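Local coordinates for suppressor protein MPT5 (Saccharomyces cerevisiae, PDB 5BZ1) that binds sequence elements in the 3'-UTRs of target mRNAs through its Pumilio-type domain and regulates these messages post-transcriptionally, HO negatively, at residues Asp55-Pro60 with Tyr64-Leu69; Val182-Leu187 with Ile219-Asp224; Ala321-Leu326 with Ala385-Leu390. All coordinates share one frame; numbering follows the deposited sequence.

Contact 1 of 3, residues Asp55-Pro60 with Tyr64-Leu69; sequences DLILDP and YLVQKL. With nucleotides of chain B.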
# COMPACT_ATOMS: atom_id res chain seq x y z
N ASP A 55 10.01 -26.06 -15.77
CA ASP A 55 10.92 -26.78 -14.89
C ASP A 55 12.11 -25.90 -14.50
O ASP A 55 12.48 -25.81 -13.33
CB ASP A 55 11.42 -28.06 -15.58
CG ASP A 55 10.29 -28.87 -16.20
OD1 ASP A 55 9.96 -29.95 -15.67
OD2 ASP A 55 9.72 -28.41 -17.22
N LEU A 56 12.70 -25.24 -15.49
CA LEU A 56 13.87 -24.39 -15.28
C LEU A 56 13.54 -23.16 -14.43
O LEU A 56 14.31 -22.78 -13.54
CB LEU A 56 14.46 -23.96 -16.62
CG LEU A 56 14.98 -25.12 -17.48
CD1 LEU A 56 15.56 -24.61 -18.79
CD2 LEU A 56 16.02 -25.92 -16.71
N ILE A 57 12.39 -22.55 -14.69
CA ILE A 57 11.92 -21.39 -13.94
C ILE A 57 11.84 -21.69 -12.44
O ILE A 57 12.09 -20.82 -11.60
CB ILE A 57 10.54 -20.92 -14.48
CG1 ILE A 57 10.74 -20.05 -15.72
CG2 ILE A 57 9.75 -20.16 -13.42
CD1 ILE A 57 9.47 -19.80 -16.51
N LEU A 58 11.53 -22.95 -12.11
CA LEU A 58 11.40 -23.38 -10.73
C LEU A 58 12.69 -23.96 -10.15
O LEU A 58 12.73 -24.34 -8.97
CB LEU A 58 10.27 -24.40 -10.61
CG LEU A 58 8.91 -23.95 -11.15
CD1 LEU A 58 7.91 -25.08 -11.11
CD2 LEU A 58 8.40 -22.77 -10.35
N ASP A 59 13.74 -24.02 -10.96
CA ASP A 59 14.97 -24.71 -10.57
C ASP A 59 15.93 -23.79 -9.83
O ASP A 59 16.07 -22.62 -10.18
CB ASP A 59 15.65 -25.30 -11.81
CG ASP A 59 16.77 -26.25 -11.46
OD1 ASP A 59 16.49 -27.44 -11.21
OD2 ASP A 59 17.94 -25.80 -11.42
N PRO A 60 16.60 -24.33 -8.78
CA PRO A 60 17.55 -23.57 -7.96
C PRO A 60 18.66 -22.91 -8.78
O PRO A 60 19.15 -21.85 -8.39
CB PRO A 60 18.16 -24.65 -7.06
CG PRO A 60 17.08 -25.67 -6.92
CD PRO A 60 16.37 -25.69 -8.25
N TYR A 64 18.38 -18.87 -12.61
CA TYR A 64 19.41 -17.91 -12.96
C TYR A 64 19.62 -17.83 -14.48
O TYR A 64 19.84 -16.75 -15.03
CB TYR A 64 20.73 -18.24 -12.26
CG TYR A 64 20.74 -17.95 -10.77
CD1 TYR A 64 20.84 -16.64 -10.30
CD2 TYR A 64 20.66 -18.97 -9.83
CE1 TYR A 64 20.85 -16.36 -8.95
CE2 TYR A 64 20.66 -18.70 -8.47
CZ TYR A 64 20.76 -17.40 -8.04
OH TYR A 64 20.77 -17.13 -6.69
N LEU A 65 19.55 -18.98 -15.15
CA LEU A 65 19.70 -19.01 -16.60
C LEU A 65 18.52 -18.31 -17.29
O LEU A 65 18.72 -17.49 -18.19
CB LEU A 65 19.84 -20.44 -17.13
CG LEU A 65 20.00 -20.52 -18.65
CD1 LEU A 65 21.23 -19.75 -19.09
CD2 LEU A 65 20.07 -21.96 -19.13
N VAL A 66 17.31 -18.64 -16.85
CA VAL A 66 16.10 -18.03 -17.41
C VAL A 66 16.15 -16.51 -17.30
O VAL A 66 15.85 -15.80 -18.26
CB VAL A 66 14.83 -18.58 -16.72
CG1 VAL A 66 13.61 -17.80 -17.18
CG2 VAL A 66 14.65 -20.06 -17.02
N GLN A 67 16.54 -16.01 -16.13
CA GLN A 67 16.66 -14.57 -15.91
C GLN A 67 17.70 -13.93 -16.83
O GLN A 67 17.46 -12.87 -17.39
CB GLN A 67 17.00 -14.28 -14.45
CG GLN A 67 15.86 -14.53 -13.46
CD GLN A 67 16.25 -14.17 -12.04
OE1 GLN A 67 16.35 -13.00 -11.69
NE2 GLN A 67 16.48 -15.19 -11.22
N LYS A 68 18.85 -14.58 -16.97
CA LYS A 68 19.90 -14.06 -17.85
C LYS A 68 19.39 -14.02 -19.28
O LYS A 68 19.57 -13.04 -19.99
CB LYS A 68 21.16 -14.93 -17.77
CG LYS A 68 22.42 -14.20 -18.18
CD LYS A 68 22.66 -13.02 -17.25
CE LYS A 68 23.78 -12.13 -17.74
NZ LYS A 68 24.29 -11.26 -16.65
N LEU A 69 18.73 -15.11 -19.68
CA LEU A 69 18.16 -15.25 -21.01
C LEU A 69 17.22 -14.09 -21.35
O LEU A 69 17.18 -13.64 -22.50
CB LEU A 69 17.42 -16.58 -21.10
CG LEU A 69 17.63 -17.51 -22.30
CD1 LEU A 69 18.96 -17.25 -22.98
CD2 LEU A 69 17.53 -18.96 -21.84
P A B 10 22.53 -18.09 -2.44
OP1 A B 10 23.24 -18.66 -1.27
OP2 A B 10 22.71 -16.66 -2.78
O5' A B 10 22.91 -18.97 -3.70
C5' A B 10 22.45 -20.31 -3.82
C4' A B 10 23.28 -21.12 -4.77
O4' A B 10 23.13 -20.60 -6.12
C3' A B 10 24.79 -21.13 -4.48
O3' A B 10 25.32 -22.41 -4.82
C2' A B 10 25.32 -20.09 -5.46
O2' A B 10 26.68 -20.24 -5.80
C1' A B 10 24.41 -20.31 -6.66
N9 A B 10 24.30 -19.16 -7.57
C8 A B 10 24.25 -17.82 -7.27
N7 A B 10 24.16 -17.05 -8.32
C5 A B 10 24.15 -17.93 -9.39
C6 A B 10 24.07 -17.75 -10.79
N6 A B 10 23.98 -16.56 -11.38
N1 A B 10 24.09 -18.85 -11.57
C2 A B 10 24.17 -20.06 -10.99
N3 A B 10 24.25 -20.36 -9.69
C4 A B 10 24.24 -19.24 -8.94
P U B 9 19.41 -13.30 -2.33
OP1 U B 9 19.85 -12.63 -3.58
OP2 U B 9 18.06 -13.01 -1.78
O5' U B 9 19.54 -14.87 -2.55
C5' U B 9 19.09 -15.80 -1.57
C4' U B 9 18.85 -17.15 -2.20
O4' U B 9 17.74 -17.04 -3.13
C3' U B 9 20.00 -17.68 -3.03
O3' U B 9 20.96 -18.37 -2.24
C2' U B 9 19.31 -18.57 -4.06
O2' U B 9 19.04 -19.86 -3.53
C1' U B 9 17.97 -17.85 -4.26
N1 U B 9 17.95 -16.98 -5.47
C2 U B 9 17.70 -17.57 -6.69
O2 U B 9 17.52 -18.77 -6.83
N3 U B 9 17.68 -16.71 -7.77
C4 U B 9 17.87 -15.35 -7.74
O4 U B 9 17.83 -14.71 -8.79
C5 U B 9 18.12 -14.81 -6.43
C6 U B 9 18.14 -15.62 -5.36
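Gln67 NE2 donates to O4 of U9 of chain B over 2.8 Å, at an N-H...O angle of 160°, beside the ring of Tyr64, whose rim meets Pro60 across the turn. Both segments belong to Pumilio repeat 2: the short helix 53-57 turns at Asp59-Pro60 into helix 62-69, whose Asn63, Tyr64 and Gln67 match the pattern by which PUF repeats typically read a uracil. Tyr64 holds the position that usually stacks in PUF repeats. With CG anti to its carbonyl carbon (chi1 -73°), the ring reaches out from the helix and slips between two bases. A10 of chain B lies over one face, its C5 3.4 Å above the ring plane and over the centre; U9 of chain B covers the opposite face, with N3 3.2 Å from Tyr64 CZ. At the edge, near the ring plane, Pro60 O comes to 3.5 Å from CE2. With an alanine here, the two bases would probably lose the plate between them and the Pro60 carbonyl its neighbour. Farther along, Val66 packs the helix against the preceding one, spreading its methyls over two residues: CG2 rests 3.9 Å from Leu56 CB, and CG1 lies as far from Ile57 CG1. At the turn itself, Asp59 OD2 caps the new helix by accepting from the backbone N of both Phe61 and Gly62.

Contact 2 of 3, residues Val182-Leu187 with Ile219-Asp224; sequences VLQKLL and IQFLLD. With nucleotides of chain B.
Phe221 reaches across from helix 215-223 and lies obliquely against Gln184, its ring plane turned 57° from the side-chain amide. The aliphatic part of Gln184 does the covering: CB sits 4.0 Å above one ring face, offset toward the rim, while OE1 comes to 3.6 Å from CD1. The far end of the ring, CZ, points at the backbone instead and stops 3.5 Å from Gln184 O. The first torsion of Phe221 swings the ring away from its own backbone N and toward helix 179-189. These helices come from Pumilio repeats 5 and 6, stacked side by side in the superhelical PUF scaffold; their axes run nearly parallel, 14° apart, at 10.8 Å. Leu187 runs past Phe221 the other way, its CB touching CE2 at 3.6 Å. Leu187 CD1 then meets Leu222 CD2, and Ile198 of helix 192-204 also touches Leu187. Beyond the ring, the extended Gln184 chain carries NE2 to N1 of A4 of chain B, a 2.9 Å bond, almost straight at 174°. The second hydrogen of that amide goes to Cys180 O, which fixes its rotation. Gln220 similarly extends to U3 of chain B, NE2 lying 2.8 Å from O4.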
# COMPACT_ATOMS: atom_id res chain seq x y z
N VAL A 182 1.33 -4.27 -0.18
CA VAL A 182 0.92 -4.42 -1.58
C VAL A 182 -0.23 -3.46 -1.91
O VAL A 182 -0.21 -2.79 -2.95
CB VAL A 182 0.47 -5.86 -1.88
CG1 VAL A 182 -0.03 -5.99 -3.31
CG2 VAL A 182 1.61 -6.84 -1.62
N LEU A 183 -1.22 -3.41 -1.03
CA LEU A 183 -2.40 -2.57 -1.23
C LEU A 183 -2.04 -1.09 -1.33
O LEU A 183 -2.62 -0.36 -2.13
CB LEU A 183 -3.41 -2.79 -0.10
CG LEU A 183 -4.77 -2.09 -0.24
CD1 LEU A 183 -5.42 -2.45 -1.56
CD2 LEU A 183 -5.68 -2.46 0.92
N GLN A 184 -1.08 -0.65 -0.52
CA GLN A 184 -0.61 0.73 -0.57
C GLN A 184 0.11 1.04 -1.88
O GLN A 184 -0.05 2.12 -2.44
CB GLN A 184 0.32 1.02 0.62
CG GLN A 184 -0.38 1.04 1.97
CD GLN A 184 0.57 1.25 3.13
OE1 GLN A 184 1.26 2.27 3.20
NE2 GLN A 184 0.61 0.29 4.05
N LYS A 185 0.89 0.08 -2.38
CA LYS A 185 1.56 0.23 -3.67
C LYS A 185 0.52 0.40 -4.77
O LYS A 185 0.61 1.30 -5.60
CB LYS A 185 2.43 -0.99 -3.98
CG LYS A 185 3.52 -1.28 -2.96
CD LYS A 185 4.48 -0.12 -2.82
CE LYS A 185 5.51 -0.38 -1.72
NZ LYS A 185 6.37 -1.56 -1.99
N LEU A 186 -0.48 -0.48 -4.75
CA LEU A 186 -1.57 -0.44 -5.72
C LEU A 186 -2.30 0.91 -5.70
O LEU A 186 -2.51 1.51 -6.75
CB LEU A 186 -2.57 -1.56 -5.42
CG LEU A 186 -3.79 -1.63 -6.34
CD1 LEU A 186 -3.38 -2.08 -7.75
CD2 LEU A 186 -4.84 -2.56 -5.78
N LEU A 187 -2.66 1.37 -4.51
CA LEU A 187 -3.42 2.60 -4.35
C LEU A 187 -2.63 3.82 -4.82
O LEU A 187 -3.22 4.84 -5.21
CB LEU A 187 -3.86 2.79 -2.90
CG LEU A 187 -4.96 1.87 -2.37
CD1 LEU A 187 -5.18 2.09 -0.88
CD2 LEU A 187 -6.26 2.09 -3.12
N ILE A 219 -6.20 2.90 6.42
CA ILE A 219 -7.10 4.03 6.62
C ILE A 219 -6.32 5.34 6.49
O ILE A 219 -6.77 6.29 5.84
CB ILE A 219 -7.79 4.00 7.99
CG1 ILE A 219 -8.44 2.63 8.25
CG2 ILE A 219 -8.82 5.11 8.09
CD1 ILE A 219 -9.36 2.18 7.14
N GLN A 220 -5.16 5.38 7.14
CA GLN A 220 -4.30 6.56 7.08
C GLN A 220 -3.84 6.86 5.65
O GLN A 220 -3.73 8.02 5.27
CB GLN A 220 -3.09 6.38 8.01
CG GLN A 220 -3.44 6.37 9.50
CD GLN A 220 -2.21 6.37 10.38
OE1 GLN A 220 -1.50 7.37 10.48
NE2 GLN A 220 -1.94 5.24 11.03
N PHE A 221 -3.59 5.82 4.87
CA PHE A 221 -3.18 6.00 3.48
C PHE A 221 -4.28 6.67 2.66
O PHE A 221 -4.01 7.56 1.85
CB PHE A 221 -2.76 4.67 2.84
CG PHE A 221 -1.99 4.84 1.56
CD1 PHE A 221 -0.61 4.92 1.57
CD2 PHE A 221 -2.65 4.94 0.34
CE1 PHE A 221 0.11 5.09 0.39
CE2 PHE A 221 -1.95 5.11 -0.84
CZ PHE A 221 -0.56 5.18 -0.81
N LEU A 222 -5.52 6.23 2.86
CA LEU A 222 -6.67 6.85 2.20
C LEU A 222 -6.77 8.33 2.55
O LEU A 222 -7.10 9.16 1.69
CB LEU A 222 -7.97 6.15 2.59
CG LEU A 222 -8.29 4.79 1.98
CD1 LEU A 222 -9.75 4.43 2.22
CD2 LEU A 222 -7.98 4.79 0.49
N LEU A 223 -6.49 8.66 3.81
CA LEU A 223 -6.63 10.03 4.29
C LEU A 223 -5.61 10.99 3.64
O LEU A 223 -5.76 12.21 3.73
CB LEU A 223 -6.53 10.07 5.82
CG LEU A 223 -7.74 9.54 6.59
CD1 LEU A 223 -7.45 9.44 8.09
CD2 LEU A 223 -8.94 10.43 6.34
N ASP A 224 -4.60 10.42 2.99
CA ASP A 224 -3.60 11.22 2.29
C ASP A 224 -3.94 11.41 0.81
O ASP A 224 -3.26 12.17 0.10
CB ASP A 224 -2.21 10.59 2.43
CG ASP A 224 -1.52 10.98 3.72
OD1 ASP A 224 -1.78 12.09 4.22
OD2 ASP A 224 -0.70 10.18 4.23
P U B 3 5.41 1.78 20.34
OP1 U B 3 5.75 0.34 20.49
OP2 U B 3 6.51 2.78 20.29
O5' U B 3 4.50 1.96 19.04
C5' U B 3 5.00 1.66 17.74
C4' U B 3 4.09 0.71 17.02
O4' U B 3 2.75 1.26 16.92
C3' U B 3 4.46 0.38 15.59
O3' U B 3 5.49 -0.59 15.52
C2' U B 3 3.14 -0.09 15.00
O2' U B 3 2.89 -1.45 15.34
C1' U B 3 2.13 0.80 15.74
N1 U B 3 1.69 1.96 14.94
C2 U B 3 0.64 1.76 14.05
O2 U B 3 0.09 0.68 13.91
N3 U B 3 0.27 2.86 13.33
C4 U B 3 0.83 4.12 13.40
O4 U B 3 0.38 5.02 12.67
C5 U B 3 1.90 4.25 14.34
C6 U B 3 2.30 3.19 15.07
P A B 4 6.59 -0.55 14.35
OP1 A B 4 7.75 -1.33 14.84
OP2 A B 4 6.77 0.85 13.87
O5' A B 4 5.90 -1.36 13.16
C5' A B 4 5.41 -2.68 13.36
C4' A B 4 5.08 -3.33 12.05
O4' A B 4 3.98 -2.62 11.42
C3' A B 4 6.18 -3.30 11.01
O3' A B 4 7.15 -4.32 11.21
C2' A B 4 5.41 -3.44 9.70
O2' A B 4 5.08 -4.80 9.44
C1' A B 4 4.12 -2.67 10.01
N9 A B 4 4.14 -1.29 9.49
C8 A B 4 4.75 -0.18 10.03
N7 A B 4 4.58 0.91 9.32
C5 A B 4 3.81 0.50 8.24
C6 A B 4 3.29 1.19 7.12
N6 A B 4 3.47 2.50 6.89
N1 A B 4 2.56 0.48 6.24
C2 A B 4 2.37 -0.83 6.46
N3 A B 4 2.80 -1.59 7.46
C4 A B 4 3.53 -0.85 8.33

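Contact 3 of 3, residues Ala321-Leu326 with Ala385-Leu390; sequences ALQTLL and AKKIKL. With nucleotides of chain B.
The C-terminal end of the PUF scaffold is where Gln323, on helix 318-326 of Pumilio repeat 8, meets Lys387 and Ile388 at the start of helix 385-398, and together the two helices hold the base of U1 of chain B. Asn319, Tyr320 and Gln323 follow the uracil-reading pattern of PUF repeats. The base oxygen O4 is gripped twice: Gln323 NE2 donates to it over 2.9 Å at 154°, and Lys387 NZ hydrogen-bonds to it at 2.9 Å as well. Two donors on one carbonyl oxygen, one of them carrying a positive charge, would probably polarise it. Lys387 gets there by bending: the chain turns at chi3 (60°), so that CD passes 3.4 Å from O4 of U1 of chain B before NZ arrives. The lysine chain lies across the glutamine, Gln323 OE1 resting in van der Waals contact with it, 3.5 Å from both Lys387 CB and CE. That oxygen also accepts a hydrogen bond from Lys391 NZ, a turn farther along the same helix, which holds the amide with NE2 facing the base. Nearer the backbone, Ile388 packs against the glutamine stem and also on Thr372 of helix 354-375. It too is set roughly perpendicular to Gln323, its CG1 lying 3.8 Å from Gln323 CG.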
# COMPACT_ATOMS: atom_id res chain seq x y z
N ALA A 321 -4.16 12.00 21.08
CA ALA A 321 -5.22 12.59 20.26
C ALA A 321 -5.66 13.93 20.85
O ALA A 321 -5.93 14.88 20.11
CB ALA A 321 -6.39 11.64 20.15
N LEU A 322 -5.74 14.00 22.18
CA LEU A 322 -6.10 15.24 22.86
C LEU A 322 -5.07 16.33 22.59
O LEU A 322 -5.42 17.46 22.24
CB LEU A 322 -6.25 15.01 24.36
CG LEU A 322 -6.51 16.27 25.20
CD1 LEU A 322 -7.85 16.89 24.85
CD2 LEU A 322 -6.45 15.95 26.69
N GLN A 323 -3.79 15.99 22.77
CA GLN A 323 -2.70 16.93 22.53
C GLN A 323 -2.66 17.44 21.10
O GLN A 323 -2.34 18.61 20.85
CB GLN A 323 -1.35 16.28 22.89
CG GLN A 323 -1.08 16.18 24.39
CD GLN A 323 0.29 15.63 24.70
OE1 GLN A 323 1.31 16.26 24.39
NE2 GLN A 323 0.34 14.44 25.30
N THR A 324 -2.98 16.57 20.15
CA THR A 324 -3.03 16.96 18.74
C THR A 324 -4.13 18.00 18.50
O THR A 324 -3.92 18.98 17.78
CB THR A 324 -3.24 15.74 17.83
OG1 THR A 324 -2.05 14.94 17.83
CG2 THR A 324 -3.57 16.17 16.41
N LEU A 325 -5.28 17.81 19.14
CA LEU A 325 -6.39 18.74 19.00
C LEU A 325 -6.10 20.07 19.69
O LEU A 325 -6.59 21.12 19.27
CB LEU A 325 -7.68 18.12 19.56
CG LEU A 325 -8.97 18.91 19.34
CD1 LEU A 325 -9.34 18.92 17.87
CD2 LEU A 325 -10.12 18.36 20.17
N LEU A 326 -5.29 20.03 20.75
CA LEU A 326 -5.00 21.21 21.56
C LEU A 326 -3.84 22.05 21.04
O LEU A 326 -3.68 23.21 21.44
CB LEU A 326 -4.72 20.80 23.02
CG LEU A 326 -5.87 20.27 23.87
CD1 LEU A 326 -5.40 19.89 25.26
CD2 LEU A 326 -6.96 21.31 23.97
N ALA A 385 2.33 15.20 31.70
CA ALA A 385 1.60 16.34 32.24
C ALA A 385 2.21 17.66 31.76
O ALA A 385 1.49 18.58 31.37
CB ALA A 385 1.57 16.30 33.76
N LYS A 386 3.54 17.74 31.79
CA LYS A 386 4.26 18.94 31.39
C LYS A 386 4.05 19.30 29.92
O LYS A 386 4.05 20.48 29.56
CB LYS A 386 5.76 18.80 31.69
CG LYS A 386 6.44 17.65 30.95
CD LYS A 386 7.91 17.53 31.31
CE LYS A 386 8.51 16.24 30.76
NZ LYS A 386 9.91 16.02 31.21
N LYS A 387 3.87 18.28 29.08
CA LYS A 387 3.61 18.49 27.66
C LYS A 387 2.26 19.17 27.44
O LYS A 387 2.13 20.11 26.65
CB LYS A 387 3.66 17.17 26.89
CG LYS A 387 5.02 16.48 26.92
CD LYS A 387 5.04 15.28 25.97
CE LYS A 387 4.76 15.70 24.54
NZ LYS A 387 4.50 14.54 23.64
N ILE A 388 1.25 18.69 28.15
CA ILE A 388 -0.09 19.26 28.08
C ILE A 388 -0.10 20.68 28.67
O ILE A 388 -0.79 21.56 28.17
CB ILE A 388 -1.12 18.36 28.80
CG1 ILE A 388 -1.18 16.98 28.13
CG2 ILE A 388 -2.50 19.00 28.82
CD1 ILE A 388 -2.26 16.07 28.68
N LYS A 389 0.68 20.88 29.73
CA LYS A 389 0.82 22.20 30.34
C LYS A 389 1.46 23.19 29.36
O LYS A 389 1.04 24.34 29.27
CB LYS A 389 1.64 22.12 31.63
CG LYS A 389 1.66 23.41 32.45
CD LYS A 389 2.52 23.26 33.70
CE LYS A 389 2.66 24.59 34.45
NZ LYS A 389 1.35 25.14 34.92
N LEU A 390 2.46 22.73 28.61
CA LEU A 390 3.14 23.57 27.63
C LEU A 390 2.18 24.02 26.52
O LEU A 390 2.20 25.18 26.10
CB LEU A 390 4.35 22.85 27.03
CG LEU A 390 5.19 23.63 26.02
CD1 LEU A 390 5.72 24.92 26.64
CD2 LEU A 390 6.34 22.79 25.48
O5' U B 1 7.78 8.81 27.07
C5' U B 1 7.53 7.76 28.00
C4' U B 1 6.14 7.19 27.82
O4' U B 1 5.15 8.14 28.28
C3' U B 1 5.73 6.88 26.39
O3' U B 1 6.24 5.64 25.93
C2' U B 1 4.20 6.92 26.47
O2' U B 1 3.68 5.71 26.99
C1' U B 1 3.98 8.03 27.50
N1 U B 1 3.70 9.35 26.87
C2 U B 1 2.37 9.65 26.60
O2 U B 1 1.45 8.88 26.85
N3 U B 1 2.15 10.87 26.02
C4 U B 1 3.11 11.81 25.69
O4 U B 1 2.75 12.87 25.17
C5 U B 1 4.46 11.43 26.00
C6 U B 1 4.71 10.24 26.57

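From the N terminus, contact 1 closes first and shortest: three residues separate its segments, and it folds helix 53-57 onto helix 62-69 inside one repeat. Contact 2 bridges 31 residues, including helix 192-204, and joins repeat 5 to repeat 6 near the middle of the chain. Contact 3 closes a span of 58 residues that contains helix 354-375 and an unmodelled segment, tying repeat 8 to the C-terminal helix 385-398. The three lie in series; none nests or crosses. Contacts 1 and 3 sit on opposite sides of the chain's centre, their centres 58 Å apart, and the RNA, chain B, runs antiparallel to the protein, from its U1 at contact 3 to its A10 at contact 1.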